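Local coordinates for protein carbonic anhydrase (Porphyridium purpureum, PDB 1DDZ) that probably catalyses the reversible hydration of carbon dioxide to hydrogencarbonate and a proton, as a zinc-dependent carbonic anhydrase of the beta class, at residues Glu174-Asn177 with Arg178-Leu182; Ser77-Pro80 with Ala81-Leu85. All coordinates share one frame; numbering follows the deposited sequence.

Contact 1 of 2, residues Glu174-Asn177 with Arg178-Leu182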
ATOM      1  N   GLU A 174      18.258   0.887  26.394  1.00 27.89           N
ATOM      2  CA  GLU A 174      18.820   2.067  25.782  1.00 25.48           C
ATOM      3  C   GLU A 174      18.729   1.921  24.269  1.00 22.62           C
ATOM      4  O   GLU A 174      18.430   2.876  23.564  1.00 24.55           O
ATOM      5  CB  GLU A 174      20.270   2.262  26.217  1.00 27.56           C
ATOM      6  CG  GLU A 174      20.967   3.380  25.479  1.00 31.21           C
ATOM      7  CD  GLU A 174      22.208   3.895  26.186  1.00 36.94           C
ATOM      8  OE1 GLU A 174      23.327   3.607  25.701  1.00 32.34           O
ATOM      9  OE2 GLU A 174      22.053   4.610  27.210  1.00 38.13           O
ATOM     10  N   GLU A 175      18.888   0.705  23.775  1.00 18.22           N
ATOM     11  CA  GLU A 175      18.842   0.486  22.342  1.00 17.04           C
ATOM     12  C   GLU A 175      17.443   0.598  21.771  1.00 18.35           C
ATOM     13  O   GLU A 175      17.271   1.046  20.629  1.00 19.69           O
ATOM     14  CB  GLU A 175      19.473  -0.852  21.975  1.00 18.76           C
ATOM     15  CG  GLU A 175      19.642  -1.057  20.486  1.00 21.04           C
ATOM     16  CD  GLU A 175      20.504  -2.255  20.144  1.00 29.81           C
ATOM     17  OE1 GLU A 175      20.671  -2.536  18.928  1.00 31.13           O
ATOM     18  OE2 GLU A 175      21.015  -2.916  21.083  1.00 30.79           O
ATOM     19  N   LEU A 176      16.437   0.202  22.550  1.00 18.83           N
ATOM     20  CA  LEU A 176      15.051   0.309  22.093  1.00 15.36           C
ATOM     21  C   LEU A 176      14.722   1.806  22.090  1.00 16.38           C
ATOM     22  O   LEU A 176      14.201   2.328  21.102  1.00 18.84           O
ATOM     23  CB  LEU A 176      14.105  -0.447  23.035  1.00 17.60           C
ATOM     24  CG  LEU A 176      12.804  -1.077  22.497  1.00 19.64           C
ATOM     25  CD1 LEU A 176      11.655  -0.799  23.452  1.00 16.66           C
ATOM     26  CD2 LEU A 176      12.454  -0.614  21.105  1.00 13.90           C
ATOM     27  N   ASN A 177      15.089   2.503  23.165  1.00 15.36           N
ATOM     28  CA  ASN A 177      14.847   3.933  23.284  1.00 16.04           C
ATOM     29  C   ASN A 177      15.405   4.651  22.078  1.00 13.90           C
ATOM     30  O   ASN A 177      14.711   5.433  21.435  1.00 18.12           O
ATOM     31  CB  ASN A 177      15.499   4.518  24.546  1.00 17.62           C
ATOM     32  CG  ASN A 177      14.744   4.177  25.819  1.00 21.68           C
ATOM     33  OD1 ASN A 177      13.522   4.196  25.859  1.00 21.32           O
ATOM     34  ND2 ASN A 177      15.485   3.910  26.883  1.00 26.31           N
ATOM     35  N   ARG A 178      16.665   4.389  21.760  1.00 13.39           N
ATOM     36  CA  ARG A 178      17.285   5.039  20.622  1.00  9.11           C
ATOM     37  C   ARG A 178      16.642   4.668  19.264  1.00 10.71           C
ATOM     38  O   ARG A 178      16.528   5.529  18.394  1.00 11.55           O
ATOM     39  CB  ARG A 178      18.800   4.801  20.612  1.00 14.68           C
ATOM     40  CG  ARG A 178      19.493   5.382  19.394  1.00 10.32           C
ATOM     41  CD  ARG A 178      20.222   6.675  19.647  1.00 19.75           C
ATOM     42  NE  ARG A 178      19.521   7.662  20.470  1.00 22.14           N
ATOM     43  CZ  ARG A 178      20.157   8.634  21.122  1.00 18.06           C
ATOM     44  NH1 ARG A 178      21.476   8.731  21.021  1.00 12.08           N
ATOM     45  NH2 ARG A 178      19.502   9.452  21.934  1.00 17.64           N
ATOM     46  N   LEU A 179      16.231   3.408  19.071  1.00  9.21           N
ATOM     47  CA  LEU A 179      15.564   2.990  17.813  1.00 11.33           C
ATOM     48  C   LEU A 179      14.237   3.788  17.674  1.00 10.54           C
ATOM     49  O   LEU A 179      13.914   4.279  16.611  1.00  8.60           O
ATOM     50  CB  LEU A 179      15.184   1.500  17.853  1.00  8.59           C
ATOM     51  CG  LEU A 179      15.182   0.567  16.638  1.00  9.45           C
ATOM     52  CD1 LEU A 179      14.094  -0.436  16.787  1.00  7.48           C
ATOM     53  CD2 LEU A 179      15.069   1.269  15.319  1.00  7.82           C
ATOM     54  N   ILE A 180      13.484   3.887  18.766  1.00 10.40           N
ATOM     55  CA  ILE A 180      12.220   4.595  18.787  1.00 10.72           C
ATOM     56  C   ILE A 180      12.434   6.049  18.404  1.00 10.13           C
ATOM     57  O   ILE A 180      11.739   6.571  17.541  1.00 14.93           O
ATOM     58  CB  ILE A 180      11.529   4.415  20.145  1.00  7.89           C
ATOM     59  CG1 ILE A 180      11.017   2.973  20.231  1.00  7.54           C
ATOM     60  CG2 ILE A 180      10.370   5.441  20.331  1.00 11.15           C
ATOM     61  CD1 ILE A 180      10.550   2.545  21.616  1.00  7.00           C
ATOM     62  N   GLU A 181      13.474   6.670  18.945  1.00 13.58           N
ATOM     63  CA  GLU A 181      13.791   8.066  18.620  1.00 12.30           C
ATOM     64  C   GLU A 181      14.231   8.223  17.162  1.00  9.19           C
ATOM     65  O   GLU A 181      13.846   9.165  16.469  1.00 13.03           O
ATOM     66  CB  GLU A 181      14.882   8.584  19.557  1.00 10.36           C
ATOM     67  CG  GLU A 181      14.445   8.599  21.000  1.00 11.45           C
ATOM     68  CD  GLU A 181      15.603   8.669  21.981  1.00 11.94           C
ATOM     69  OE1 GLU A 181      16.763   8.494  21.564  1.00 14.55           O
ATOM     70  OE2 GLU A 181      15.354   8.867  23.188  1.00 14.41           O
ATOM     71  N   LEU A 182      15.051   7.299  16.692  1.00 10.92           N
ATOM     72  CA  LEU A 182      15.512   7.337  15.316  1.00 10.56           C
ATOM     73  C   LEU A 182      14.326   7.031  14.384  1.00 10.01           C
ATOM     74  O   LEU A 182      14.247   7.568  13.270  1.00 10.08           O
ATOM     75  CB  LEU A 182      16.647   6.319  15.112  1.00 11.83           C
ATOM     76  CG  LEU A 182      17.992   6.756  15.712  1.00 19.06           C
ATOM     77  CD1 LEU A 182      18.997   5.593  15.730  1.00 17.12           C
ATOM     78  CD2 LEU A 182      18.541   7.943  14.918  1.00 14.53           C
TER
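R178, L179, I180 and E181 each give their backbone N-H to the carbonyl oxygen four residues back, E174 to N177, in regular alpha-helical bonds such as I180 N to L176 O at 2.9 Å. One turn apart, the branched ends of L176 and I180 meet obliquely, CD2 of the leucine lying 3.7 Å from CD1 of the isoleucine. I180 sets CG1 beside its backbone N (chi1 -72°), which brings that branch against the oxygen of L176, with CG1 3.4 Å from L176 O. This helix, 172-193, packs against helix 134-141 beside the zinc site of the alpha/beta carbonic anhydrase domain: L176 and I180 both rest on A136, where aliphatic groups suit the apolar surface. L176 also packs on L256 of the second subunit. R178 uses its length otherwise, bending at chi2 and chi3 to turn side-on to E181. Its NE (3.1 Å) and NH2 (2.9 Å) both grip E181 OE1, which lies in the guanidinium plane, in a salt bridge within the helix. E181 OE2 bonds to Y131 OH and the backbone N of G284, and R178 NH2 also reaches Q281 O.

Contact 2 of 2, residues Ser77-Pro80 with Ala81-Leu85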
ATOM      1  N   SER A  77      -1.126   3.520  21.919  1.00 37.77           N
ATOM      2  CA  SER A  77      -0.798   4.694  22.711  1.00 41.20           C
ATOM      3  C   SER A  77      -1.737   5.040  23.833  1.00 41.21           C
ATOM      4  O   SER A  77      -2.964   5.102  23.695  1.00 44.01           O
ATOM      5  CB  SER A  77      -0.476   5.901  21.796  1.00 45.44           C
ATOM      6  OG  SER A  77       0.813   5.623  21.225  1.00 45.47           O
ATOM      7  N   ARG A  78      -1.141   5.154  24.997  1.00 39.84           N
ATOM      8  CA  ARG A  78      -1.878   5.399  26.221  1.00 40.09           C
ATOM      9  C   ARG A  78      -2.264   6.825  26.473  1.00 35.91           C
ATOM     10  O   ARG A  78      -2.754   7.128  27.551  1.00 40.65           O
ATOM     11  CB  ARG A  78      -1.126   4.844  27.442  1.00 43.89           C
ATOM     12  CG  ARG A  78      -0.845   3.358  27.342  1.00 48.28           C
ATOM     13  CD  ARG A  78       0.043   2.900  28.457  1.00 54.32           C
ATOM     14  NE  ARG A  78      -0.044   1.455  28.653  1.00 59.42           N
ATOM     15  CZ  ARG A  78       0.745   0.763  29.467  1.00 64.68           C
ATOM     16  NH1 ARG A  78       1.696   1.384  30.160  1.00 67.05           N
ATOM     17  NH2 ARG A  78       0.569  -0.546  29.621  1.00 68.90           N
ATOM     18  N   VAL A  79      -2.039   7.716  25.522  1.00 30.06           N
ATOM     19  CA  VAL A  79      -2.442   9.096  25.713  1.00 26.75           C
ATOM     20  C   VAL A  79      -2.979   9.764  24.456  1.00 24.28           C
ATOM     21  O   VAL A  79      -2.311   9.798  23.427  1.00 25.49           O
ATOM     22  CB  VAL A  79      -1.314   9.978  26.295  1.00 24.18           C
ATOM     23  CG1 VAL A  79      -1.889  11.306  26.772  1.00 19.24           C
ATOM     24  CG2 VAL A  79      -0.599   9.266  27.441  1.00 20.64           C
ATOM     25  N   PRO A  80      -4.227  10.259  24.514  1.00 23.19           N
ATOM     26  CA  PRO A  80      -4.809  10.933  23.352  1.00 20.01           C
ATOM     27  C   PRO A  80      -3.970  12.161  22.964  1.00 17.56           C
ATOM     28  O   PRO A  80      -3.514  12.932  23.824  1.00 19.34           O
ATOM     29  CB  PRO A  80      -6.217  11.308  23.855  1.00 17.03           C
ATOM     30  CG  PRO A  80      -6.544  10.150  24.744  1.00 17.78           C
ATOM     31  CD  PRO A  80      -5.260  10.025  25.547  1.00 19.38           C
ATOM     32  N   ALA A  81      -3.799  12.339  21.665  1.00 14.52           N
ATOM     33  CA  ALA A  81      -3.025  13.420  21.112  1.00 12.39           C
ATOM     34  C   ALA A  81      -3.431  14.790  21.617  1.00 14.73           C
ATOM     35  O   ALA A  81      -2.562  15.583  21.996  1.00 19.09           O
ATOM     36  CB  ALA A  81      -3.098  13.374  19.609  1.00  7.80           C
ATOM     37  N   ASN A  82      -4.731  15.085  21.619  1.00 13.25           N
ATOM     38  CA  ASN A  82      -5.215  16.395  22.065  1.00 11.78           C
ATOM     39  C   ASN A  82      -4.860  16.640  23.513  1.00 13.23           C
ATOM     40  O   ASN A  82      -4.537  17.753  23.884  1.00 17.66           O
ATOM     41  CB  ASN A  82      -6.729  16.534  21.874  1.00 12.69           C
ATOM     42  CG  ASN A  82      -7.526  15.671  22.836  1.00 15.39           C
ATOM     43  OD1 ASN A  82      -7.558  14.453  22.694  1.00 12.73           O
ATOM     44  ND2 ASN A  82      -8.127  16.291  23.854  1.00 13.15           N
ATOM     45  N   GLN A  83      -4.823  15.576  24.298  1.00 13.36           N
ATOM     46  CA  GLN A  83      -4.498  15.646  25.711  1.00 17.09           C
ATOM     47  C   GLN A  83      -3.036  16.071  25.900  1.00 21.93           C
ATOM     48  O   GLN A  83      -2.734  17.038  26.605  1.00 25.73           O
ATOM     49  CB  GLN A  83      -4.702  14.277  26.324  1.00 23.09           C
ATOM     50  CG  GLN A  83      -5.075  14.286  27.771  1.00 31.55           C
ATOM     51  CD  GLN A  83      -6.241  13.382  28.035  1.00 31.73           C
ATOM     52  OE1 GLN A  83      -7.312  13.587  27.489  1.00 39.39           O
ATOM     53  NE2 GLN A  83      -6.034  12.354  28.843  1.00 34.19           N
ATOM     54  N   LEU A  84      -2.128  15.352  25.259  1.00 16.80           N
ATOM     55  CA  LEU A  84      -0.714  15.668  25.356  1.00 13.02           C
ATOM     56  C   LEU A  84      -0.436  17.103  24.914  1.00 15.04           C
ATOM     57  O   LEU A  84       0.500  17.738  25.384  1.00 11.92           O
ATOM     58  CB  LEU A  84       0.105  14.704  24.489  1.00 12.72           C
ATOM     59  CG  LEU A  84       0.233  13.235  24.912  1.00 13.69           C
ATOM     60  CD1 LEU A  84       0.697  12.390  23.732  1.00  8.32           C
ATOM     61  CD2 LEU A  84       1.183  13.102  26.069  1.00 13.03           C
ATOM     62  N   LEU A  85      -1.210  17.605  23.962  1.00 13.98           N
ATOM     63  CA  LEU A  85      -1.006  18.968  23.490  1.00 14.18           C
ATOM     64  C   LEU A  85      -1.829  19.993  24.277  1.00 14.83           C
ATOM     65  O   LEU A  85      -1.786  21.177  23.973  1.00 14.82           O
ATOM     66  CB  LEU A  85      -1.342  19.080  21.997  1.00 13.15           C
ATOM     67  CG  LEU A  85      -0.390  18.398  21.011  1.00 11.56           C
ATOM     68  CD1 LEU A  85      -0.882  18.571  19.580  1.00  8.08           C
ATOM     69  CD2 LEU A  85       0.994  18.996  21.163  1.00  7.00           C
TER
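V79 and L84 meet at nearly a right angle, with V79 CG1 only 3.4 Å from L84 CG, tighter than usual for two carbons. V79 sets CG1 anti to its backbone N (chi1 -167°), which carries this methyl to the branch point of the leucine. L84 sets CG beside its own backbone N (chi1 -70°), facing the valine, and CD2 lies 3.6 Å from V79 CG1. The indole-bearing W300 and W71 touch L84 as well, and a valine and a leucine suit a place bounded by such apolar groups. Shortening L84 to an alanine is likely to leave V79 CG1 without its close partner and to open a gap beside both tryptophans. P80 stands at the N-cap of helix 81-84, where its ring fixes phi and its lack of an N-H costs nothing to the helix bonding. P80 O takes L84 N at 3.1 Å, nearly in line with the C=O bond, and Q83 N only weakly. The Q83 chain runs alongside the proline ring, bringing NE2 to 4.1 Å from P80 CD, while N82 turns back so that OD1 lies 3.6 Å from P80 CB and ND2 bonds to L87 O. Backbone bonding thus starts the short helix, and apolar contact holds the preceding loop close to it.

Both contacts belong to the same carbonic anhydrase domain and stand in series along the chain, with centres about 21 Å apart and nearest atoms about 10 Å apart, so they do not touch. Their common reference point is the zinc site of C74, D76, H130 and C133. Contact 1 comes nearer to it: the side chain of I180 is about 4 Å from that of C133 and about 7 Å from the zinc ion. Contact 2 follows C74 and D76 in sequence but leads away, the side chain of V79 lying about 12 Å from the metal. H130 is near both, about 6 Å from the I180 side chain and about 8 Å from that of L84.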